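Local coordinates for endo-1,4-b-d-mannanase (Trichoderma reesei, PDB 1QNR), which hydrolyses internal beta-1,4-mannosidic linkages in mannan polysaccharides, as an endo-acting glycoside hydrolase of family 5 with a TIM-barrel catalytic domain, at residues A[39-42]-A[43-47]; A[73-77]-A[78-82]; A[88-91]-A[92-95]; A[145-148]-A[149-153]. All blocks are in the same frame, centred on the assembly; numbering follows the deposited sequence.

Contact 1. Residues A[39-42]-A[43-47]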
loop_
_atom_site.group_PDB
_atom_site.type_symbol
_atom_site.label_atom_id
_atom_site.label_comp_id
_atom_site.label_asym_id
_atom_site.label_seq_id
_atom_site.Cartn_x
_atom_site.Cartn_y
_atom_site.Cartn_z
ATOM N N ASP A 39 0.621 10.834 -16.908
ATOM C CA ASP A 39 1.749 11.787 -16.904
ATOM C C ASP A 39 1.366 13.082 -16.197
ATOM O O ASP A 39 2.162 13.609 -15.398
ATOM C CB ASP A 39 2.189 12.065 -18.354
ATOM C CG ASP A 39 2.930 10.790 -18.892
ATOM O OD1 ASP A 39 3.630 10.010 -18.227
ATOM O OD2 ASP A 39 2.821 10.591 -20.048
ATOM N N SER A 40 0.103 13.593 -16.370
ATOM C CA SER A 40 -0.193 14.842 -15.655
ATOM C C SER A 40 -0.277 14.614 -14.150
ATOM O O SER A 40 0.194 15.439 -13.359
ATOM C CB SER A 40 -1.461 15.533 -16.208
ATOM O OG SER A 40 -2.608 14.699 -16.153
ATOM N N THR A 41 -0.843 13.494 -13.720
ATOM C CA THR A 41 -0.973 13.207 -12.285
ATOM C C THR A 41 0.420 13.035 -11.646
ATOM O O THR A 41 0.721 13.618 -10.579
ATOM C CB THR A 41 -1.807 11.921 -12.110
ATOM O OG1 THR A 41 -3.121 12.127 -12.720
ATOM C CG2 THR A 41 -2.016 11.586 -10.614
ATOM N N PHE A 42 1.305 12.240 -12.296
ATOM C CA PHE A 42 2.662 12.066 -11.733
ATOM C C PHE A 42 3.476 13.342 -11.832
ATOM O O PHE A 42 4.331 13.594 -10.918
ATOM C CB PHE A 42 3.351 10.851 -12.393
ATOM C CG PHE A 42 2.945 9.523 -11.821
ATOM C CD1 PHE A 42 1.895 9.330 -10.919
ATOM C CD2 PHE A 42 3.711 8.404 -12.173
ATOM C CE1 PHE A 42 1.608 8.056 -10.356
ATOM C CE2 PHE A 42 3.424 7.164 -11.646
ATOM C CZ PHE A 42 2.370 6.978 -10.735
ATOM N N SER A 43 3.254 14.193 -12.838
ATOM C CA SER A 43 3.943 15.504 -12.844
ATOM C C SER A 43 3.579 16.298 -11.607
ATOM O O SER A 43 4.401 16.895 -10.887
ATOM C CB SER A 43 3.612 16.275 -14.170
ATOM O OG SER A 43 4.289 17.572 -14.149
ATOM N N HIS A 44 2.294 16.335 -11.203
ATOM C CA HIS A 44 1.818 17.100 -10.032
ATOM C C HIS A 44 2.328 16.535 -8.706
ATOM O O HIS A 44 2.718 17.278 -7.790
ATOM C CB HIS A 44 0.272 17.076 -10.036
ATOM C CG HIS A 44 -0.333 17.693 -11.249
ATOM N ND1 HIS A 44 -1.645 17.419 -11.574
ATOM C CD2 HIS A 44 0.108 18.561 -12.220
ATOM C CE1 HIS A 44 -1.995 18.036 -12.705
ATOM N NE2 HIS A 44 -0.944 18.747 -13.124
ATOM N N ILE A 45 2.322 15.174 -8.598
ATOM C CA ILE A 45 2.876 14.565 -7.350
ATOM C C ILE A 45 4.379 14.863 -7.232
ATOM O O ILE A 45 4.835 15.269 -6.146
ATOM C CB ILE A 45 2.619 13.025 -7.414
ATOM C CG1 ILE A 45 1.131 12.759 -7.268
ATOM C CG2 ILE A 45 3.416 12.256 -6.348
ATOM C CD1 ILE A 45 0.738 11.271 -7.477
ATOM N N SER A 46 5.152 14.744 -8.318
ATOM C CA SER A 46 6.588 15.021 -8.258
ATOM C C SER A 46 6.875 16.504 -7.993
ATOM O O SER A 46 7.726 16.825 -7.135
ATOM C CB SER A 46 7.241 14.491 -9.504
ATOM O OG SER A 46 8.619 14.933 -9.593
ATOM N N SER A 47 6.169 17.420 -8.687
ATOM C CA SER A 47 6.454 18.861 -8.413
ATOM C C SER A 47 6.022 19.315 -7.031
ATOM O O SER A 47 6.521 20.303 -6.430
ATOM C CB SER A 47 5.847 19.724 -9.531
ATOM O OG SER A 47 4.464 19.708 -9.466
#

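Contact 2. Residues A[73-77]-A[78-82]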
loop_
_atom_site.group_PDB
_atom_site.type_symbol
_atom_site.label_atom_id
_atom_site.label_comp_id
_atom_site.label_asym_id
_atom_site.label_seq_id
_atom_site.Cartn_x
_atom_site.Cartn_y
_atom_site.Cartn_z
ATOM N N GLN A 73 -6.648 -10.110 -13.896
ATOM C CA GLN A 73 -6.706 -11.583 -13.732
ATOM C C GLN A 73 -8.173 -12.027 -13.640
ATOM O O GLN A 73 -8.961 -11.373 -12.907
ATOM C CB GLN A 73 -5.921 -11.926 -12.424
ATOM C CG GLN A 73 -5.935 -13.450 -12.126
ATOM C CD GLN A 73 -5.081 -13.836 -10.958
ATOM O OE1 GLN A 73 -4.289 -14.807 -10.953
ATOM N NE2 GLN A 73 -5.191 -13.141 -9.775
ATOM N N LYS A 74 -8.486 -13.157 -14.340
ATOM C CA LYS A 74 -9.829 -13.772 -14.243
ATOM C C LYS A 74 -9.643 -15.080 -13.474
ATOM O O LYS A 74 -8.814 -15.928 -13.853
ATOM C CB LYS A 74 -10.358 -14.038 -15.664
ATOM C CG LYS A 74 -11.672 -14.872 -15.542
ATOM C CD LYS A 74 -12.305 -15.174 -16.908
ATOM C CE LYS A 74 -13.398 -16.237 -16.701
ATOM N NZ LYS A 74 -13.904 -16.794 -18.010
ATOM N N LEU A 75 -10.369 -15.217 -12.374
ATOM C CA LEU A 75 -10.287 -16.357 -11.464
ATOM C C LEU A 75 -11.439 -17.316 -11.731
ATOM O O LEU A 75 -12.575 -16.899 -11.608
ATOM C CB LEU A 75 -10.277 -15.869 -9.996
ATOM C CG LEU A 75 -8.995 -15.020 -9.705
ATOM C CD1 LEU A 75 -9.143 -14.288 -8.402
ATOM C CD2 LEU A 75 -7.750 -15.917 -9.742
ATOM N N SER A 76 -11.108 -18.561 -12.079
ATOM C CA SER A 76 -12.168 -19.556 -12.400
ATOM C C SER A 76 -11.678 -20.931 -11.909
ATOM O O SER A 76 -10.520 -21.344 -12.120
ATOM C CB SER A 76 -12.221 -19.554 -13.965
ATOM O OG SER A 76 -12.896 -20.674 -14.436
ATOM N N ALA A 77 -12.704 -21.745 -11.539
ATOM C CA ALA A 77 -12.447 -23.135 -11.137
ATOM C C ALA A 77 -11.921 -23.984 -12.294
ATOM O O ALA A 77 -11.314 -25.030 -11.992
ATOM C CB ALA A 77 -13.831 -23.748 -10.806
ATOM N N THR A 78 -12.160 -23.603 -13.536
ATOM C CA THR A 78 -11.695 -24.432 -14.657
ATOM C C THR A 78 -10.548 -23.869 -15.441
ATOM O O THR A 78 -10.278 -24.291 -16.559
ATOM C CB THR A 78 -12.879 -24.766 -15.584
ATOM O OG1 THR A 78 -13.420 -23.570 -16.165
ATOM C CG2 THR A 78 -13.936 -25.527 -14.784
ATOM N N GLY A 79 -9.803 -22.951 -14.802
ATOM C CA GLY A 79 -8.607 -22.380 -15.413
ATOM C C GLY A 79 -8.683 -20.842 -15.395
ATOM O O GLY A 79 -9.532 -20.217 -15.996
ATOM N N SER A 80 -7.667 -20.299 -14.748
ATOM C CA SER A 80 -7.639 -18.825 -14.562
ATOM C C SER A 80 -6.763 -18.229 -15.659
ATOM O O SER A 80 -5.910 -18.933 -16.215
ATOM C CB SER A 80 -7.072 -18.521 -13.173
ATOM O OG SER A 80 -8.002 -18.996 -12.183
ATOM N N THR A 81 -6.964 -16.931 -15.937
ATOM C CA THR A 81 -6.194 -16.277 -16.974
ATOM C C THR A 81 -5.575 -14.948 -16.414
ATOM O O THR A 81 -6.308 -14.160 -15.816
ATOM C CB THR A 81 -7.163 -15.861 -18.112
ATOM O OG1 THR A 81 -7.784 -17.068 -18.674
ATOM C CG2 THR A 81 -6.290 -15.274 -19.249
ATOM N N ILE A 82 -4.320 -14.710 -16.711
ATOM C CA ILE A 82 -3.630 -13.444 -16.319
ATOM C C ILE A 82 -3.569 -12.602 -17.582
ATOM O O ILE A 82 -3.044 -13.070 -18.616
ATOM C CB ILE A 82 -2.242 -13.693 -15.672
ATOM C CG1 ILE A 82 -2.428 -14.436 -14.342
ATOM C CG2 ILE A 82 -1.498 -12.324 -15.454
ATOM C CD1 ILE A 82 -1.178 -15.001 -13.723
HETATM O O HOH W 1 -7.151 -21.632 -11.727
#

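Contact 3. Residues A[88-91]-A[92-95]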
loop_
_atom_site.group_PDB
_atom_site.type_symbol
_atom_site.label_atom_id
_atom_site.label_comp_id
_atom_site.label_asym_id
_atom_site.label_seq_id
_atom_site.Cartn_x
_atom_site.Cartn_y
_atom_site.Cartn_z
ATOM N N GLY A 88 -5.031 -4.921 -19.989
ATOM C CA GLY A 88 -4.592 -5.639 -18.808
ATOM C C GLY A 88 -3.344 -5.087 -18.184
ATOM O O GLY A 88 -3.294 -3.810 -18.033
ATOM N N LEU A 89 -2.292 -5.822 -17.903
ATOM C CA LEU A 89 -1.089 -5.298 -17.195
ATOM C C LEU A 89 -0.323 -4.266 -17.981
ATOM O O LEU A 89 0.528 -3.633 -17.380
ATOM C CB LEU A 89 -0.251 -6.496 -16.739
ATOM C CG LEU A 89 -0.796 -7.253 -15.526
ATOM C CD1 LEU A 89 -0.065 -8.594 -15.365
ATOM C CD2 LEU A 89 -0.755 -6.426 -14.254
ATOM N N GLN A 90 -0.564 -4.119 -19.302
ATOM C CA GLN A 90 0.085 -2.973 -19.979
ATOM C C GLN A 90 -0.355 -1.667 -19.400
ATOM O O GLN A 90 0.470 -0.680 -19.535
ATOM C CB GLN A 90 -0.259 -3.059 -21.503
ATOM C CG GLN A 90 0.340 -4.261 -22.197
ATOM C CD GLN A 90 0.072 -4.310 -23.708
ATOM O OE1 GLN A 90 -0.020 -3.237 -24.306
ATOM N NE2 GLN A 90 0.032 -5.501 -24.263
ATOM N N THR A 91 -1.473 -1.416 -18.732
ATOM C CA THR A 91 -1.809 -0.163 -18.063
ATOM C C THR A 91 -0.828 0.024 -16.890
ATOM O O THR A 91 -0.308 1.138 -16.700
ATOM C CB THR A 91 -3.272 0.105 -17.546
ATOM O OG1 THR A 91 -3.574 -0.902 -16.528
ATOM C CG2 THR A 91 -4.206 -0.225 -18.724
ATOM N N LEU A 92 -0.569 -1.058 -16.101
ATOM C CA LEU A 92 0.460 -0.922 -15.018
ATOM C C LEU A 92 1.882 -0.747 -15.585
ATOM O O LEU A 92 2.655 0.049 -14.961
ATOM C CB LEU A 92 0.389 -2.185 -14.138
ATOM C CG LEU A 92 1.236 -2.160 -12.844
ATOM C CD1 LEU A 92 0.849 -1.017 -11.901
ATOM C CD2 LEU A 92 1.071 -3.513 -12.108
ATOM N N ASP A 93 2.157 -1.288 -16.781
ATOM C CA ASP A 93 3.519 -1.049 -17.322
ATOM C C ASP A 93 3.739 0.458 -17.541
ATOM O O ASP A 93 4.844 0.998 -17.334
ATOM C CB ASP A 93 3.700 -1.730 -18.693
ATOM C CG ASP A 93 3.724 -3.234 -18.683
ATOM O OD1 ASP A 93 3.906 -3.857 -17.615
ATOM O OD2 ASP A 93 3.635 -3.813 -19.812
ATOM N N TYR A 94 2.713 1.194 -18.018
ATOM C CA TYR A 94 2.868 2.633 -18.253
ATOM C C TYR A 94 3.092 3.414 -16.965
ATOM O O TYR A 94 3.794 4.415 -16.888
ATOM C CB TYR A 94 1.735 3.216 -19.154
ATOM C CG TYR A 94 2.168 4.628 -19.612
ATOM C CD1 TYR A 94 3.112 4.773 -20.645
ATOM C CD2 TYR A 94 1.753 5.780 -18.960
ATOM C CE1 TYR A 94 3.571 6.029 -21.030
ATOM C CE2 TYR A 94 2.218 7.029 -19.340
ATOM C CZ TYR A 94 3.119 7.149 -20.369
ATOM O OH TYR A 94 3.567 8.405 -20.802
ATOM N N VAL A 95 2.359 2.985 -15.872
ATOM C CA VAL A 95 2.580 3.601 -14.561
ATOM C C VAL A 95 4.017 3.451 -14.117
ATOM O O VAL A 95 4.613 4.422 -13.620
ATOM C CB VAL A 95 1.569 2.978 -13.532
ATOM C CG1 VAL A 95 1.864 3.495 -12.114
ATOM C CG2 VAL A 95 0.153 3.345 -13.914
#

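Contact 4. Residues A[145-148]-A[149-153]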
loop_
_atom_site.group_PDB
_atom_site.type_symbol
_atom_site.label_atom_id
_atom_site.label_comp_id
_atom_site.label_asym_id
_atom_site.label_seq_id
_atom_site.Cartn_x
_atom_site.Cartn_y
_atom_site.Cartn_z
ATOM N N ARG A 145 0.093 -17.168 -6.112
ATOM C CA ARG A 145 1.552 -17.123 -6.365
ATOM C C ARG A 145 1.877 -17.051 -7.868
ATOM O O ARG A 145 2.889 -16.401 -8.249
ATOM C CB ARG A 145 2.291 -18.348 -5.731
ATOM C CG ARG A 145 2.104 -18.365 -4.199
ATOM C CD ARG A 145 2.892 -19.597 -3.664
ATOM N NE ARG A 145 3.149 -19.380 -2.266
ATOM C CZ ARG A 145 4.189 -19.649 -1.517
ATOM N NH1 ARG A 145 3.983 -19.312 -0.233
ATOM N NH2 ARG A 145 5.345 -20.209 -1.999
ATOM N N LYS A 146 1.041 -17.629 -8.735
ATOM C CA LYS A 146 1.273 -17.469 -10.188
ATOM C C LYS A 146 1.078 -15.996 -10.559
ATOM O O LYS A 146 1.850 -15.455 -11.387
ATOM C CB LYS A 146 0.282 -18.328 -11.000
ATOM C CG LYS A 146 0.576 -19.812 -11.065
ATOM C CD LYS A 146 -0.416 -20.508 -12.034
ATOM C CE LYS A 146 -0.170 -20.129 -13.462
ATOM N NZ LYS A 146 -0.668 -21.147 -14.450
ATOM N N TYR A 147 0.113 -15.303 -9.932
ATOM C CA TYR A 147 -0.070 -13.845 -10.229
ATOM C C TYR A 147 1.046 -13.009 -9.658
ATOM O O TYR A 147 1.575 -12.137 -10.383
ATOM C CB TYR A 147 -1.477 -13.410 -9.616
ATOM C CG TYR A 147 -1.743 -11.960 -10.005
ATOM C CD1 TYR A 147 -2.029 -11.661 -11.360
ATOM C CD2 TYR A 147 -1.677 -10.931 -9.074
ATOM C CE1 TYR A 147 -2.213 -10.347 -11.767
ATOM C CE2 TYR A 147 -1.869 -9.599 -9.485
ATOM C CZ TYR A 147 -2.071 -9.336 -10.813
ATOM O OH TYR A 147 -2.240 -7.986 -11.246
ATOM N N VAL A 148 1.522 -13.265 -8.455
ATOM C CA VAL A 148 2.732 -12.624 -7.906
ATOM C C VAL A 148 3.883 -12.773 -8.906
ATOM O O VAL A 148 4.627 -11.787 -9.170
ATOM C CB VAL A 148 3.088 -13.206 -6.516
ATOM C CG1 VAL A 148 4.458 -12.712 -6.036
ATOM C CG2 VAL A 148 2.033 -12.854 -5.461
ATOM N N GLN A 149 4.134 -14.027 -9.363
ATOM C CA GLN A 149 5.261 -14.126 -10.341
ATOM C C GLN A 149 5.042 -13.287 -11.588
ATOM O O GLN A 149 6.068 -12.716 -12.115
ATOM C CB GLN A 149 5.478 -15.639 -10.670
ATOM C CG GLN A 149 6.738 -15.869 -11.513
ATOM C CD GLN A 149 6.686 -15.675 -12.993
ATOM O OE1 GLN A 149 5.649 -15.693 -13.680
ATOM N NE2 GLN A 149 7.858 -15.495 -13.638
ATOM N N ALA A 150 3.818 -13.257 -12.087
ATOM C CA ALA A 150 3.576 -12.470 -13.335
ATOM C C ALA A 150 3.808 -10.988 -13.114
ATOM O O ALA A 150 4.273 -10.322 -14.064
ATOM C CB ALA A 150 2.140 -12.726 -13.795
ATOM N N VAL A 151 3.518 -10.448 -11.899
ATOM C CA VAL A 151 3.770 -9.013 -11.703
ATOM C C VAL A 151 5.215 -8.736 -11.375
ATOM O O VAL A 151 5.898 -7.902 -12.044
ATOM C CB VAL A 151 2.870 -8.487 -10.543
ATOM C CG1 VAL A 151 3.211 -7.003 -10.183
ATOM C CG2 VAL A 151 1.367 -8.578 -10.953
ATOM N N VAL A 152 5.813 -9.498 -10.438
ATOM C CA VAL A 152 7.199 -9.278 -10.013
ATOM C C VAL A 152 8.160 -9.432 -11.192
ATOM O O VAL A 152 9.101 -8.601 -11.337
ATOM C CB VAL A 152 7.643 -10.170 -8.849
ATOM C CG1 VAL A 152 9.137 -10.045 -8.586
ATOM C CG2 VAL A 152 6.861 -9.834 -7.569
ATOM N N SER A 153 7.945 -10.478 -12.050
ATOM C CA SER A 153 8.926 -10.668 -13.136
ATOM C C SER A 153 8.890 -9.532 -14.125
ATOM O O SER A 153 9.964 -9.369 -14.832
ATOM C CB SER A 153 8.682 -12.015 -13.807
ATOM O OG SER A 153 7.419 -12.039 -14.424
HETATM O O HOH W 2 3.103 -16.719 -13.524
#

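Contact 1. Residues A[39-42]-A[43-47]
Ser-40 and His-44, one helical turn apart, meet through a backbone carbonyl and an imidazole face. Ser-40 O sits 3.1 Å above the plane of the His-44 ring, over its centre, because the chi1 of -61° sets CG beside the histidine's own N and folds the ring back along the preceding turn. The same oxygen accepts the backbone bond from His-44 N (3.1 Å). Ring rotation is fixed from outside: ND1 is hydrogen-bonded to Asp-310 OD2, and the ring stacks with Tyr-327 and touches an N-linked glycan sugar. Were this residue an alanine, Asp-310 would probably lose a hydrogen-bonding partner and Tyr-327 its stacking surface.

Regular i to i+4 bonds continue from Ser-43 N to Asp-39 O (2.8 Å), from Ile-45 N to Thr-41 O (3.0 Å) and from Ser-46 N to Phe-42 O (3.0 Å).

Apolar contact lies on the buried side. Ile-45 runs alongside Thr-41 and Phe-42, its CD1 reaching Phe-42 CD1 at 4.1 Å and Thr-41 CG2 at 4.2 Å. A branched aliphatic chain suits this place, since it also meets Trp-308, while Phe-42 packs on helix 90-102. Serines and histidine on one side and hydrophobic residues on the other make helix 35-47 an amphipathic outer helix, the connection of a beta-alpha-beta unit between strands 21-25 and 52-54 of the TIM barrel.

Contact 2. Residues A[73-77]-A[78-82]
A surface beta hairpin turns back on itself here, strand 73-74 pairing antiparallel with strand 81-82 and the loop between them containing a type I turn from Ser-76 to Gly-79. Lys-74 and Thr-81 form the hydrogen-bonded pair, with Lys-74 N to Thr-81 O at 2.8 Å and Thr-81 N to Lys-74 O at 3.0 Å. Next to them, Gln-73 and Ile-82 are a non-hydrogen-bonded pair whose side chains run side by side. The extended glutamine brings OE1 to 3.9 Å from Ile-82 CG1, and its amide is held by Asp-60, Tyr-123 and Gln-143.

Serines suit the turn because their short hydroxyls reach the backbone. Ser-76 OG accepts from Thr-78 N at 3.2 Å, an ST turn inside the beta turn, which itself closes from Gly-79 N to Ser-76 O at 3.2 Å. Ser-80, with OG beside its own N (chi1 -67°), receives Ser-76 N in a nearly straight bond of 3.1 Å. A water lies 2.8 Å from Ser-80 OG and donates weakly to Ser-76 O. Gly-79 has a positive phi of 127°, where a CB would be jammed against the carbonyl of Thr-78. Beyond the short strands, then, serine hydroxyls supplement the one backbone turn bond, accepting the N-H groups of Ser-76 and Thr-78.

Contact 3. Residues A[88-91]-A[92-95]
Leu-89 and Leu-92 lie side by side at the start of helix 90-102, pointing the same way, with their CD2 methyls 4.1 Å apart. They arrive by different torsions: Leu-89 keeps CG beside its backbone N, whereas Leu-92 swings CG anti to N (chi1 -172°). Leucine fits both places, its branched end filling a buried hydrophobic layer.

Asp-93 bends back over the first turn (chi1 -68°). Its CG comes within 3.5 Å of Leu-89 O, the acceptor of the Asp-93 N bond at 2.9 Å, and OD2 is 3.7 Å from Gln-90 CA. The Gln-90 and Asp-93 side chains pass at a slant, CG to OD2 being 4.1 Å, yet amide and carboxylate planes are only 2° apart. The two groups are tied separately, Gln-90 NE2 to Thr-84 O and Asp-93 OD1 to both Arg-154, in a salt bridge, and the hydroxyl of Tyr-155. An acid near a helix N terminus would also suit the positive end of the helix dipole. With an asparagine in its place, Arg-154 is likely to lose its charged mate and the tie to helix 138-155 to weaken.

Thr-91 holds OG1 between its N and carbonyl carbon, near enough to Ser-30 O to hydrogen-bond it, with Gly-88 O a second possible acceptor, while its backbone N bonds to Gly-88 O at 3.1 Å.

Tyr-94 stacks on His-35 and Val-95 meets Phe-42 of helix 35-47; on the other flank Leu-89 touches Tyr-147, and Leu-92 touches Tyr-155, of helix 138-155, which places this helix between those two.

Contact 4. Residues A[145-148]-A[149-153]
Lys-146 O is gripped twice, by Ala-150 N at 3.0 Å in the regular helical bond and by a water that donates to it at 2.8 Å. That water also donates to Gln-149 OE1, 2.7 Å away, and so bridges backbone and amide. CG of the glutamine lies anti to the backbone N and the chain bends at chi2 (-82°), leaving OE1 facing the water that spans the gap to Lys-146 O. A glutamine is well placed on this partly exposed side, its side chain also touching Tyr-190 of helix 178-194.

Gln-149 O is shared as well: Ser-153 OG donates to it at 2.8 Å beside the backbone bond from Ser-153 N. The short serine can fold its hydroxyl onto its own helix.

The segment belongs to helix 138-155, one of the helices packed around the strands of the TIM barrel, and its other side faces inward. There Tyr-147 has CG anti to its N (chi1 -175°), and its side chain crosses that of Val-151 at a slant, which puts Val-151 CG2 over one face of the ring in a CH-pi contact, 3.9 Å from the ring centroid and 27° off the normal, nearest to Tyr-147 CZ at 3.5 Å. The phenol hydroxyl bonds to Gly-57 O, which holds the ring's outer end. Valines also suit the neighbouring i, i+4 pair: Val-148 and Val-152 point the same way, CG1 of the first 4.1 Å from CG2 of the second. Val-151 and Val-152 both pack on Trp-164 of strand 161-165, and Val-152 also meets Leu-194.

From the N terminus the four contacts come in series, each within one continuous stretch, so none nests in or crosses another. Contact 1 lies on the helix after barrel strand 21-25; contact 2 closes the hairpin loop between strands 73-74 and 81-82; contact 3 opens the next helix, and contact 4 lies within helix 138-155. In space contact 1 joins contact 3, where Tyr-94 probably hydrogen-bonds Asp-39. Ile-82 of contact 2 packs on Leu-89 of contact 3 and on Tyr-147 and Ala-150 of contact 4. The hairpin thus packs on the start of helix 90-102 and on helix 138-155, while contacts 1 and 2 stay about 20 Å apart at their nearest atoms.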